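Side-chain contact in endo-1,4-beta-mannanase (Eisenia fetida, PDB 5Y6T), which probably hydrolyses internal beta-1,4-mannosidic linkages in mannan polysaccharides, as a cold-adapted member of glycoside hydrolase family 5: residues Leu281-Gln286 with Phe312-Thr317. Residues are numbered along the deposited sequence; the frame is centred on the assembly and turned at random. Where two conformers were deposited one is given.
Sequences LVPNSQ and FDWAYT
Trp-314 reaches from its helix to the backbone of Leu-281 and Val-282 because its CG lies anti to the backbone N (chi1 -179°) and chi2 of -93° turns the indole roughly perpendicular to the plane through CA, CB and CG. This extends the indole away from the helix. The pyrrole N-H then meets a carbonyl: NE1 of Trp-314 donates to O of Val-282 at 3.2 Å. The bond is moderately bent, with an N-H...O angle of 153°. The oxygen lies almost in the indole plane, but the donor stands well above the carbonyl plane of Val-282. The same oxygen also bonds the hydroxyl of Tyr-320, so two side chains grip it.

The benzene part of the indole packs on the main chain. CZ2 of Trp-314 comes within 3.4 Å of the carbonyl C of Leu-281, at an oblique angle to the ring. CD of Pro-283 adds a looser apolar touch to CZ2 of Trp-314, at 4.4 Å. The CB atoms of Leu-281 and Val-282 point away from the helix, so the indole meets their backbone instead. A leucine in place of Trp-314 would probably leave the Val-282 carbonyl without one of its two donors and open a gap beside the Leu-281 backbone.

Asn-284 pairs by backbone with Gln-318, just past the helix, and its OD1 bonds Asn-293 at the start of strand 293-297. The contact thus ties the loop between strands 262-266 and 293-297 of the beta/alpha barrel to helix 308-317, whose other side packs on strands 20-28 and 322-325 and on helix 338-348.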
loop_
_atom_site.group_PDB
_atom_site.type_symbol
_atom_site.label_atom_id
_atom_site.label_comp_id
_atom_site.label_asym_id
_atom_site.label_seq_id
_atom_site.Cartn_x
_atom_site.Cartn_y
_atom_site.Cartn_z
ATOM N N LEU A 281 -13.313 11.480 8.483
ATOM C CA LEU A 281 -14.535 12.001 9.133
ATOM C C LEU A 281 -15.109 11.150 10.215
ATOM O O LEU A 281 -15.951 11.618 11.019
ATOM C CB LEU A 281 -15.611 12.272 8.081
ATOM C CG LEU A 281 -15.520 13.626 7.340
ATOM C CD1 LEU A 281 -14.273 13.768 6.521
ATOM C CD2 LEU A 281 -16.776 13.827 6.496
ATOM N N VAL A 282 -14.754 9.849 10.234
ATOM C CA VAL A 282 -15.255 8.918 11.234
ATOM C C VAL A 282 -14.069 8.301 11.940
ATOM O O VAL A 282 -12.976 8.160 11.338
ATOM C CB VAL A 282 -16.146 7.830 10.641
ATOM C CG1 VAL A 282 -17.318 8.434 9.860
ATOM C CG2 VAL A 282 -15.359 6.864 9.782
ATOM N N PRO A 283 -14.238 7.936 13.203
ATOM C CA PRO A 283 -13.205 7.179 13.919
ATOM C C PRO A 283 -13.111 5.752 13.430
ATOM O O PRO A 283 -14.099 5.173 12.988
ATOM C CB PRO A 283 -13.624 7.270 15.360
ATOM C CG PRO A 283 -15.095 7.461 15.312
ATOM C CD PRO A 283 -15.443 8.159 14.035
ATOM N N ASN A 284 -11.903 5.216 13.404
ATOM C CA ASN A 284 -11.629 3.899 12.821
ATOM C C ASN A 284 -12.518 2.800 13.516
ATOM O O ASN A 284 -12.888 1.814 12.907
ATOM C CB ASN A 284 -10.185 3.554 12.973
ATOM C CG ASN A 284 -9.864 2.226 12.368
ATOM O OD1 ASN A 284 -10.276 1.938 11.256
ATOM N ND2 ASN A 284 -9.239 1.396 13.107
ATOM N N SER A 285 -12.807 2.967 14.809
ATOM C CA SER A 285 -13.662 1.968 15.478
ATOM C C SER A 285 -15.020 1.754 14.827
ATOM O O SER A 285 -15.547 0.623 14.855
ATOM C CB SER A 285 -13.831 2.295 16.951
ATOM O OG SER A 285 -12.669 1.934 17.668
ATOM N N GLN A 286 -15.588 2.790 14.209
ATOM C CA GLN A 286 -16.882 2.627 13.525
ATOM C C GLN A 286 -16.841 1.683 12.363
ATOM O O GLN A 286 -17.885 1.174 11.992
ATOM C CB GLN A 286 -17.459 3.975 13.148
ATOM C CG GLN A 286 -17.912 4.723 14.401
ATOM C CD GLN A 286 -18.495 6.064 14.146
ATOM O OE1 GLN A 286 -18.624 6.489 12.998
ATOM N NE2 GLN A 286 -18.851 6.745 15.217
ATOM N N PHE A 312 -3.676 14.695 9.445
ATOM C CA PHE A 312 -2.748 13.862 10.259
ATOM C C PHE A 312 -3.209 13.772 11.695
ATOM O O PHE A 312 -3.151 12.660 12.317
ATOM C CB PHE A 312 -1.339 14.374 10.245
ATOM C CG PHE A 312 -0.567 13.979 9.002
ATOM C CD1 PHE A 312 -0.613 14.752 7.860
ATOM C CD2 PHE A 312 0.271 12.868 9.041
ATOM C CE1 PHE A 312 0.111 14.404 6.718
ATOM C CE2 PHE A 312 0.982 12.472 7.901
ATOM C CZ PHE A 312 0.965 13.269 6.748
ATOM N N ASP A 313 -3.729 14.871 12.232
ATOM C CA ASP A 313 -4.209 14.853 13.601
ATOM C C ASP A 313 -5.368 13.843 13.787
ATOM O O ASP A 313 -5.443 13.156 14.779
ATOM C CB ASP A 313 -4.618 16.270 14.112
ATOM C CG ASP A 313 -4.784 16.291 15.627
ATOM O OD1 ASP A 313 -3.728 16.281 16.325
ATOM O OD2 ASP A 313 -5.941 16.174 16.113
ATOM N N TRP A 314 -6.299 13.841 12.867
ATOM C CA TRP A 314 -7.464 12.989 12.924
ATOM C C TRP A 314 -6.985 11.544 12.913
ATOM O O TRP A 314 -7.426 10.743 13.682
ATOM C CB TRP A 314 -8.374 13.265 11.744
ATOM C CG TRP A 314 -9.608 12.417 11.772
ATOM C CD1 TRP A 314 -9.812 11.218 11.180
ATOM C CD2 TRP A 314 -10.802 12.708 12.516
ATOM N NE1 TRP A 314 -11.046 10.707 11.533
ATOM C CE2 TRP A 314 -11.681 11.637 12.330
ATOM C CE3 TRP A 314 -11.202 13.806 13.337
ATOM C CZ2 TRP A 314 -13.002 11.608 12.905
ATOM C CZ3 TRP A 314 -12.488 13.779 13.915
ATOM C CH2 TRP A 314 -13.358 12.649 13.726
ATOM N N ALA A 315 -6.059 11.210 12.001
ATOM C CA ALA A 315 -5.603 9.828 11.877
ATOM C C ALA A 315 -5.013 9.337 13.211
ATOM O O ALA A 315 -5.275 8.237 13.673
ATOM C CB ALA A 315 -4.566 9.732 10.807
ATOM N N TYR A 316 -4.212 10.205 13.814
ATOM C CA TYR A 316 -3.468 9.902 15.042
ATOM C C TYR A 316 -4.387 9.719 16.239
ATOM O O TYR A 316 -4.150 8.860 17.098
ATOM C CB TYR A 316 -2.369 10.947 15.319
ATOM C CG TYR A 316 -1.500 10.535 16.471
ATOM C CD1 TYR A 316 -0.441 9.618 16.276
ATOM C CD2 TYR A 316 -1.712 11.035 17.710
ATOM C CE1 TYR A 316 0.351 9.186 17.330
ATOM C CE2 TYR A 316 -0.909 10.650 18.775
ATOM C CZ TYR A 316 0.110 9.699 18.588
ATOM O OH TYR A 316 0.913 9.264 19.613
ATOM N N THR A 317 -5.431 10.531 16.295
ATOM C CA THR A 317 -6.241 10.601 17.495
ATOM C C THR A 317 -7.545 9.791 17.440
ATOM O O THR A 317 -8.172 9.612 18.456
ATOM C CB THR A 317 -6.607 12.061 17.792
ATOM O OG1 THR A 317 -7.347 12.629 16.709
ATOM C CG2 THR A 317 -5.344 12.882 18.069
#